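Local structure of alanine dehydrogenase (Archaeoglobus fulgidus, 1OMO) at residues A[27-41]-A[50-62]. The protein catalyses the reversible NAD-dependent oxidative deamination of L-alanine to pyruvate, working as a homodimer. Numbering follows the deposited sequence.
Sequences AFRLYALGKAQMPPK and DLRAMPAHLMGYA
L58 lays its CD1 methyl over the backbone of A27, 3.7 Å from A27 CA, while its CB packs 3.6 Å from A36 CB; one leucine thus touches both the helix and the chain returning from it. Its chi1 of 82°, CG between N and C, points the branch at A27. M59 crosses the helix surface obliquely, its CG 3.8 Å from L30 CD1 and its CE against A27. Q37 and H57 form an isolated antiparallel bridge, a hydrogen-bonded pair with Q37 N to H57 O at 2.8 Å (N-H...O 169°) and H57 N to Q37 O at 3.0 Å. Beyond it the loop stays alongside strand 50-58, one water donating to both P39 O and P55 O. K41 and M54 run side by side in the same direction, K41 CE 3.7 Å from M54 CE. K41 NZ hydrogen-bonds T291 O and a water that also accepts from R52 NH2, perhaps easing their repulsion; D50 OD2 salt-bridges R52 NE. M54 packs against K65, the inferred proton donor/acceptor, about 4 Å from the NAD-binding R108 side chain. A Schellman motif (K35 N to L30 O, G34 N to Y31 O, G34 at positive phi) ends helix 17-32, whose loop joins strand 50-58 in the beta-sandwich dimer domain, where H57 stacks edge-to-face with F46 of the second subunit.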
ATOM      1  N   ALA A  27      -3.000  19.485  -7.037  1.00 18.39           N
ATOM      2  CA  ALA A  27      -3.176  18.393  -6.087  1.00 18.12           C
ATOM      3  C   ALA A  27      -3.407  18.976  -4.711  1.00 18.22           C
ATOM      4  O   ALA A  27      -4.311  18.555  -4.013  1.00 19.41           O
ATOM      5  CB  ALA A  27      -1.934  17.502  -6.052  1.00 20.26           C
ATOM      6  N   PHE A  28      -2.588  19.935  -4.296  1.00 18.16           N
ATOM      7  CA  PHE A  28      -2.806  20.518  -2.971  1.00 20.02           C
ATOM      8  C   PHE A  28      -4.177  21.188  -2.909  1.00 20.32           C
ATOM      9  O   PHE A  28      -4.911  21.034  -1.938  1.00 21.07           O
ATOM     10  CB  PHE A  28      -1.760  21.578  -2.625  1.00 22.85           C
ATOM     11  CG  PHE A  28      -0.449  21.025  -2.195  1.00 25.18           C
ATOM     12  CD1 PHE A  28      -0.390  19.964  -1.290  1.00 27.67           C
ATOM     13  CD2 PHE A  28       0.727  21.539  -2.703  1.00 26.30           C
ATOM     14  CE1 PHE A  28       0.831  19.423  -0.913  1.00 26.99           C
ATOM     15  CE2 PHE A  28       1.951  21.005  -2.330  1.00 27.82           C
ATOM     16  CZ  PHE A  28       1.997  19.941  -1.434  1.00 27.65           C
ATOM     17  N   ARG A  29      -4.500  21.958  -3.941  1.00 20.22           N
ATOM     18  CA  ARG A  29      -5.780  22.653  -4.000  1.00 21.07           C
ATOM     19  C   ARG A  29      -6.929  21.628  -3.855  1.00 21.47           C
ATOM     20  O   ARG A  29      -7.768  21.747  -2.945  1.00 18.83           O
ATOM     21  CB  ARG A  29      -5.863  23.420  -5.322  1.00 23.96           C
ATOM     22  CG  ARG A  29      -7.090  24.285  -5.467  1.00 28.69           C
ATOM     23  CD  ARG A  29      -7.215  24.842  -6.893  1.00 29.56           C
ATOM     24  NE  ARG A  29      -8.631  25.034  -7.192  1.00 33.90           N
ATOM     25  CZ  ARG A  29      -9.421  24.133  -7.778  1.00 35.14           C
ATOM     26  NH1 ARG A  29      -8.937  22.956  -8.167  1.00 35.22           N
ATOM     27  NH2 ARG A  29     -10.721  24.397  -7.930  1.00 37.13           N
ATOM     28  N   LEU A  30      -6.946  20.599  -4.709  1.00 21.24           N
ATOM     29  CA  LEU A  30      -7.999  19.571  -4.629  1.00 23.07           C
ATOM     30  C   LEU A  30      -8.104  18.872  -3.261  1.00 23.18           C
ATOM     31  O   LEU A  30      -9.198  18.717  -2.731  1.00 25.38           O
ATOM     32  CB  LEU A  30      -7.816  18.514  -5.722  1.00 21.43           C
ATOM     33  CG  LEU A  30      -7.977  19.022  -7.152  1.00 23.74           C
ATOM     34  CD1 LEU A  30      -7.505  17.983  -8.130  1.00 21.97           C
ATOM     35  CD2 LEU A  30      -9.445  19.382  -7.402  1.00 21.61           C
ATOM     36  N   TYR A  31      -6.986  18.476  -2.666  1.00 22.86           N
ATOM     37  CA  TYR A  31      -7.073  17.786  -1.386  1.00 22.50           C
ATOM     38  C   TYR A  31      -7.657  18.687  -0.315  1.00 21.82           C
ATOM     39  O   TYR A  31      -8.430  18.246   0.515  1.00 20.17           O
ATOM     40  CB  TYR A  31      -5.709  17.248  -0.928  1.00 24.70           C
ATOM     41  CG  TYR A  31      -5.823  16.318   0.272  1.00 26.86           C
ATOM     42  CD1 TYR A  31      -6.887  15.427   0.371  1.00 29.92           C
ATOM     43  CD2 TYR A  31      -4.860  16.291   1.268  1.00 28.56           C
ATOM     44  CE1 TYR A  31      -6.995  14.528   1.425  1.00 29.97           C
ATOM     45  CE2 TYR A  31      -4.951  15.373   2.353  1.00 28.94           C
ATOM     46  CZ  TYR A  31      -6.025  14.495   2.415  1.00 30.33           C
ATOM     47  OH  TYR A  31      -6.139  13.540   3.416  1.00 30.03           O
ATOM     48  N   ALA A  32      -7.298  19.957  -0.328  1.00 21.33           N
ATOM     49  CA  ALA A  32      -7.838  20.849   0.682  1.00 23.05           C
ATOM     50  C   ALA A  32      -9.354  21.060   0.457  1.00 23.80           C
ATOM     51  O   ALA A  32     -10.061  21.374   1.403  1.00 22.56           O
ATOM     52  CB  ALA A  32      -7.101  22.182   0.659  1.00 22.07           C
ATOM     53  N   LEU A  33      -9.835  20.880  -0.781  1.00 22.97           N
ATOM     54  CA  LEU A  33     -11.262  21.025  -1.068  1.00 24.86           C
ATOM     55  C   LEU A  33     -12.000  19.671  -0.998  1.00 26.16           C
ATOM     56  O   LEU A  33     -13.132  19.542  -1.447  1.00 25.95           O
ATOM     57  CB  LEU A  33     -11.470  21.638  -2.448  1.00 22.92           C
ATOM     58  CG  LEU A  33     -11.001  23.083  -2.575  1.00 25.05           C
ATOM     59  CD1 LEU A  33     -11.158  23.567  -4.008  1.00 22.18           C
ATOM     60  CD2 LEU A  33     -11.789  23.960  -1.603  1.00 22.21           C
ATOM     61  N   GLY A  34     -11.339  18.662  -0.445  1.00 26.74           N
ATOM     62  CA  GLY A  34     -11.951  17.360  -0.324  1.00 26.43           C
ATOM     63  C   GLY A  34     -12.125  16.617  -1.632  1.00 28.70           C
ATOM     64  O   GLY A  34     -12.719  15.550  -1.641  1.00 30.44           O
ATOM     65  N   LYS A  35     -11.630  17.151  -2.739  1.00 29.00           N
ATOM     66  CA  LYS A  35     -11.774  16.446  -4.010  1.00 30.10           C
ATOM     67  C   LYS A  35     -10.647  15.438  -4.315  1.00 31.52           C
ATOM     68  O   LYS A  35     -10.410  15.071  -5.463  1.00 31.90           O
ATOM     69  CB  LYS A  35     -11.922  17.454  -5.142  1.00 28.79           C
ATOM     70  CG  LYS A  35     -13.198  18.259  -5.008  1.00 32.25           C
ATOM     71  CD  LYS A  35     -13.309  19.334  -6.074  1.00 34.81           C
ATOM     72  CE  LYS A  35     -14.531  20.217  -5.848  1.00 33.58           C
ATOM     73  NZ  LYS A  35     -14.696  21.085  -7.029  1.00 33.83           N
ATOM     74  N   ALA A  36      -9.953  15.003  -3.273  1.00 32.29           N
ATOM     75  CA  ALA A  36      -8.888  14.011  -3.412  1.00 33.19           C
ATOM     76  C   ALA A  36      -8.984  13.101  -2.205  1.00 33.60           C
ATOM     77  O   ALA A  36      -9.418  13.502  -1.133  1.00 34.70           O
ATOM     78  CB  ALA A  36      -7.510  14.663  -3.458  1.00 32.68           C
ATOM     79  N   GLN A  37      -8.584  11.863  -2.385  1.00 33.57           N
ATOM     80  CA  GLN A  37      -8.651  10.922  -1.298  1.00 33.54           C
ATOM     81  C   GLN A  37      -7.192  10.484  -1.002  1.00 32.23           C
ATOM     82  O   GLN A  37      -6.392  10.270  -1.924  1.00 29.76           O
ATOM     83  CB  GLN A  37      -9.576   9.804  -1.789  1.00 36.63           C
ATOM     84  CG  GLN A  37      -9.896   8.636  -0.878  1.00 40.37           C
ATOM     85  CD  GLN A  37     -10.845   7.633  -1.580  1.00 42.15           C
ATOM     86  OE1 GLN A  37     -10.791   7.449  -2.816  1.00 41.78           O
ATOM     87  NE2 GLN A  37     -11.702   6.979  -0.794  1.00 41.89           N
ATOM     88  N   MET A  38      -6.820  10.405   0.273  1.00 30.86           N
ATOM     89  CA  MET A  38      -5.464   9.993   0.596  1.00 30.96           C
ATOM     90  C   MET A  38      -5.295   9.408   1.988  1.00 31.25           C
ATOM     91  O   MET A  38      -5.372  10.123   2.984  1.00 31.09           O
ATOM     92  CB  MET A  38      -4.468  11.166   0.420  1.00 29.21           C
ATOM     93  CG  MET A  38      -3.017  10.825   0.739  1.00 28.17           C
ATOM     94  SD  MET A  38      -1.864  12.198   0.626  1.00 28.65           S
ATOM     95  CE  MET A  38      -2.411  13.140   2.001  1.00 28.83           C
ATOM     96  N   PRO A  39      -5.077   8.086   2.072  1.00 31.07           N
ATOM     97  CA  PRO A  39      -4.886   7.453   3.372  1.00 29.42           C
ATOM     98  C   PRO A  39      -3.481   7.740   3.873  1.00 30.12           C
ATOM     99  O   PRO A  39      -2.610   8.159   3.115  1.00 28.45           O
ATOM    100  CB  PRO A  39      -5.057   5.971   3.064  1.00 30.41           C
ATOM    101  CG  PRO A  39      -6.050   5.970   1.933  1.00 29.53           C
ATOM    102  CD  PRO A  39      -5.491   7.086   1.069  1.00 31.41           C
ATOM    103  N   PRO A  40      -3.254   7.552   5.176  1.00 29.38           N
ATOM    104  CA  PRO A  40      -1.944   7.767   5.796  1.00 28.89           C
ATOM    105  C   PRO A  40      -0.944   6.793   5.119  1.00 28.35           C
ATOM    106  O   PRO A  40      -1.358   5.756   4.578  1.00 29.01           O
ATOM    107  CB  PRO A  40      -2.190   7.362   7.254  1.00 30.12           C
ATOM    108  CG  PRO A  40      -3.649   7.698   7.454  1.00 29.65           C
ATOM    109  CD  PRO A  40      -4.279   7.219   6.183  1.00 29.96           C
ATOM    110  N   LYS A  41       0.348   7.108   5.146  1.00 26.89           N
ATOM    111  CA  LYS A  41       1.343   6.219   4.564  1.00 25.80           C
ATOM    112  C   LYS A  41       1.427   4.975   5.450  1.00 26.27           C
ATOM    113  O   LYS A  41       1.177   5.048   6.651  1.00 24.82           O
ATOM    114  CB  LYS A  41       2.725   6.880   4.541  1.00 25.90           C
ATOM    115  CG  LYS A  41       2.816   8.227   3.875  1.00 23.14           C
ATOM    116  CD  LYS A  41       4.243   8.778   3.998  1.00 21.60           C
ATOM    117  CE  LYS A  41       4.345  10.113   3.271  1.00 20.98           C
ATOM    118  NZ  LYS A  41       5.724  10.649   3.274  1.00 21.38           N
ATOM    119  N   ASP A  50      13.477   0.517   5.500  1.00 23.60           N
ATOM    120  CA  ASP A  50      12.018   0.321   5.413  1.00 20.68           C
ATOM    121  C   ASP A  50      11.371   0.493   4.020  1.00 19.74           C
ATOM    122  O   ASP A  50      12.020   0.833   3.054  1.00 19.79           O
ATOM    123  CB  ASP A  50      11.307   1.242   6.394  1.00 18.75           C
ATOM    124  CG  ASP A  50      11.157   2.664   5.866  1.00 22.79           C
ATOM    125  OD1 ASP A  50      11.644   2.949   4.766  1.00 24.53           O
ATOM    126  OD2 ASP A  50      10.552   3.515   6.536  1.00 22.07           O
ATOM    127  N   LEU A  51      10.070   0.230   3.959  1.00 19.32           N
ATOM    128  CA  LEU A  51       9.256   0.356   2.746  1.00 18.77           C
ATOM    129  C   LEU A  51       7.966   1.079   3.170  1.00 19.03           C
ATOM    130  O   LEU A  51       7.483   0.903   4.294  1.00 18.11           O
ATOM    131  CB  LEU A  51       8.933  -1.022   2.155  1.00 15.72           C
ATOM    132  CG  LEU A  51       9.962  -1.472   1.116  1.00 15.76           C
ATOM    133  CD1 LEU A  51       9.960  -2.978   0.940  1.00 11.54           C
ATOM    134  CD2 LEU A  51       9.675  -0.770  -0.190  1.00 10.97           C
ATOM    135  N   ARG A  52       7.438   1.905   2.276  1.00 18.94           N
ATOM    136  CA  ARG A  52       6.235   2.681   2.551  1.00 19.76           C
ATOM    137  C   ARG A  52       5.282   2.598   1.387  1.00 19.05           C
ATOM    138  O   ARG A  52       5.714   2.663   0.246  1.00 18.90           O
ATOM    139  CB  ARG A  52       6.586   4.151   2.748  1.00 19.75           C
ATOM    140  CG  ARG A  52       7.564   4.355   3.841  1.00 25.72           C
ATOM    141  CD  ARG A  52       8.090   5.778   3.880  1.00 29.67           C
ATOM    142  NE  ARG A  52       9.303   5.816   4.685  1.00 33.60           N
ATOM    143  CZ  ARG A  52      10.035   6.897   4.900  1.00 36.35           C
ATOM    144  NH1 ARG A  52      11.127   6.810   5.652  1.00 36.97           N
ATOM    145  NH2 ARG A  52       9.676   8.058   4.371  1.00 38.02           N
ATOM    146  N   ALA A  53       3.992   2.479   1.690  1.00 19.62           N
ATOM    147  CA  ALA A  53       2.932   2.421   0.687  1.00 18.13           C
ATOM    148  C   ALA A  53       2.242   3.777   0.744  1.00 18.42           C
ATOM    149  O   ALA A  53       1.818   4.230   1.821  1.00 19.66           O
ATOM    150  CB  ALA A  53       1.958   1.342   1.038  1.00 16.61           C
ATOM    151  N   MET A  54       2.096   4.416  -0.409  1.00 16.92           N
ATOM    152  CA  MET A  54       1.469   5.733  -0.443  1.00 16.95           C
ATOM    153  C   MET A  54       0.371   5.767  -1.513  1.00 16.50           C
ATOM    154  O   MET A  54       0.635   6.122  -2.645  1.00 16.93           O
ATOM    155  CB  MET A  54       2.542   6.797  -0.745  1.00 15.01           C
ATOM    156  CG  MET A  54       3.725   6.785   0.231  1.00 18.07           C
ATOM    157  SD  MET A  54       5.047   7.976  -0.103  1.00 20.71           S
ATOM    158  CE  MET A  54       4.093   9.491  -0.355  1.00 14.31           C
ATOM    159  N   PRO A  55      -0.868   5.383  -1.169  1.00 16.83           N
ATOM    160  CA  PRO A  55      -1.965   5.389  -2.158  1.00 19.20           C
ATOM    161  C   PRO A  55      -2.725   6.697  -2.199  1.00 19.44           C
ATOM    162  O   PRO A  55      -2.798   7.390  -1.204  1.00 20.99           O
ATOM    163  CB  PRO A  55      -2.860   4.241  -1.687  1.00 18.32           C
ATOM    164  CG  PRO A  55      -2.750   4.370  -0.204  1.00 17.23           C
ATOM    165  CD  PRO A  55      -1.278   4.669   0.057  1.00 15.67           C
ATOM    166  N   ALA A  56      -3.290   7.031  -3.350  1.00 20.47           N
ATOM    167  CA  ALA A  56      -4.063   8.264  -3.492  1.00 20.95           C
ATOM    168  C   ALA A  56      -4.980   8.263  -4.709  1.00 21.26           C
ATOM    169  O   ALA A  56      -4.722   7.594  -5.693  1.00 23.26           O
ATOM    170  CB  ALA A  56      -3.131   9.471  -3.561  1.00 19.66           C
ATOM    171  N   HIS A  57      -6.034   9.052  -4.640  1.00 21.16           N
ATOM    172  CA  HIS A  57      -6.985   9.172  -5.718  1.00 21.91           C
ATOM    173  C   HIS A  57      -7.338  10.648  -5.942  1.00 23.33           C
ATOM    174  O   HIS A  57      -7.738  11.352  -4.980  1.00 22.01           O
ATOM    175  CB  HIS A  57      -8.250   8.401  -5.343  1.00 22.42           C
ATOM    176  CG  HIS A  57      -9.386   8.578  -6.303  1.00 22.58           C
ATOM    177  ND1 HIS A  57     -10.704   8.470  -5.915  1.00 24.23           N
ATOM    178  CD2 HIS A  57      -9.408   8.837  -7.630  1.00 23.68           C
ATOM    179  CE1 HIS A  57     -11.487   8.663  -6.961  1.00 23.03           C
ATOM    180  NE2 HIS A  57     -10.726   8.889  -8.014  1.00 23.82           N
ATOM    181  N   LEU A  58      -7.174  11.111  -7.190  1.00 22.30           N
ATOM    182  CA  LEU A  58      -7.540  12.485  -7.590  1.00 22.51           C
ATOM    183  C   LEU A  58      -7.259  12.695  -9.073  1.00 21.85           C
ATOM    184  O   LEU A  58      -6.609  11.864  -9.724  1.00 21.59           O
ATOM    185  CB  LEU A  58      -6.774  13.549  -6.798  1.00 20.35           C
ATOM    186  CG  LEU A  58      -5.364  13.817  -7.331  1.00 21.46           C
ATOM    187  CD1 LEU A  58      -4.750  15.086  -6.680  1.00 19.39           C
ATOM    188  CD2 LEU A  58      -4.516  12.584  -7.048  1.00 21.34           C
ATOM    189  N   MET A  59      -7.749  13.809  -9.606  1.00 21.11           N
ATOM    190  CA  MET A  59      -7.530  14.139 -10.999  1.00 21.79           C
ATOM    191  C   MET A  59      -7.916  13.014 -11.938  1.00 21.34           C
ATOM    192  O   MET A  59      -7.406  12.931 -13.044  1.00 22.47           O
ATOM    193  CB  MET A  59      -6.059  14.501 -11.224  1.00 21.72           C
ATOM    194  CG  MET A  59      -5.558  15.545 -10.255  1.00 22.96           C
ATOM    195  SD  MET A  59      -3.828  15.841 -10.476  1.00 23.89           S
ATOM    196  CE  MET A  59      -3.716  17.542  -9.995  1.00 24.01           C
ATOM    197  N   GLY A  60      -8.795  12.138 -11.487  1.00 22.10           N
ATOM    198  CA  GLY A  60      -9.246  11.067 -12.337  1.00 23.74           C
ATOM    199  C   GLY A  60      -8.466   9.774 -12.330  1.00 25.61           C
ATOM    200  O   GLY A  60      -8.792   8.856 -13.089  1.00 27.58           O
ATOM    201  N   TYR A  61      -7.431   9.691 -11.504  1.00 24.93           N
ATOM    202  CA  TYR A  61      -6.647   8.465 -11.415  1.00 23.26           C
ATOM    203  C   TYR A  61      -6.499   7.980  -9.996  1.00 21.14           C
ATOM    204  O   TYR A  61      -6.811   8.681  -9.035  1.00 22.90           O
ATOM    205  CB  TYR A  61      -5.243   8.651 -11.971  1.00 23.76           C
ATOM    206  CG  TYR A  61      -5.194   8.844 -13.446  1.00 25.00           C
ATOM    207  CD1 TYR A  61      -5.579  10.048 -14.016  1.00 25.58           C
ATOM    208  CD2 TYR A  61      -4.729   7.831 -14.277  1.00 26.40           C
ATOM    209  CE1 TYR A  61      -5.495  10.243 -15.388  1.00 27.83           C
ATOM    210  CE2 TYR A  61      -4.635   8.012 -15.658  1.00 26.97           C
ATOM    211  CZ  TYR A  61      -5.013   9.227 -16.205  1.00 26.57           C
ATOM    212  OH  TYR A  61      -4.844   9.456 -17.548  1.00 26.91           O
ATOM    213  N   ALA A  62      -6.035   6.755  -9.870  1.00 17.96           N
ATOM    214  CA  ALA A  62      -5.787   6.205  -8.556  1.00 17.79           C
ATOM    215  C   ALA A  62      -4.451   5.525  -8.735  1.00 15.52           C
ATOM    216  O   ALA A  62      -4.081   5.187  -9.858  1.00 14.69           O
ATOM    217  CB  ALA A  62      -6.867   5.206  -8.165  1.00 17.03           C
TER
HETATM  218  O   HOH W   1      -9.909  14.769  -8.114  1.00 37.59           O
HETATM  219  O   HOH W   2      -0.911   8.036   1.017  1.00 23.38           O
HETATM  220  O   HOH W   3       7.963   9.200   2.261  1.00 19.89           O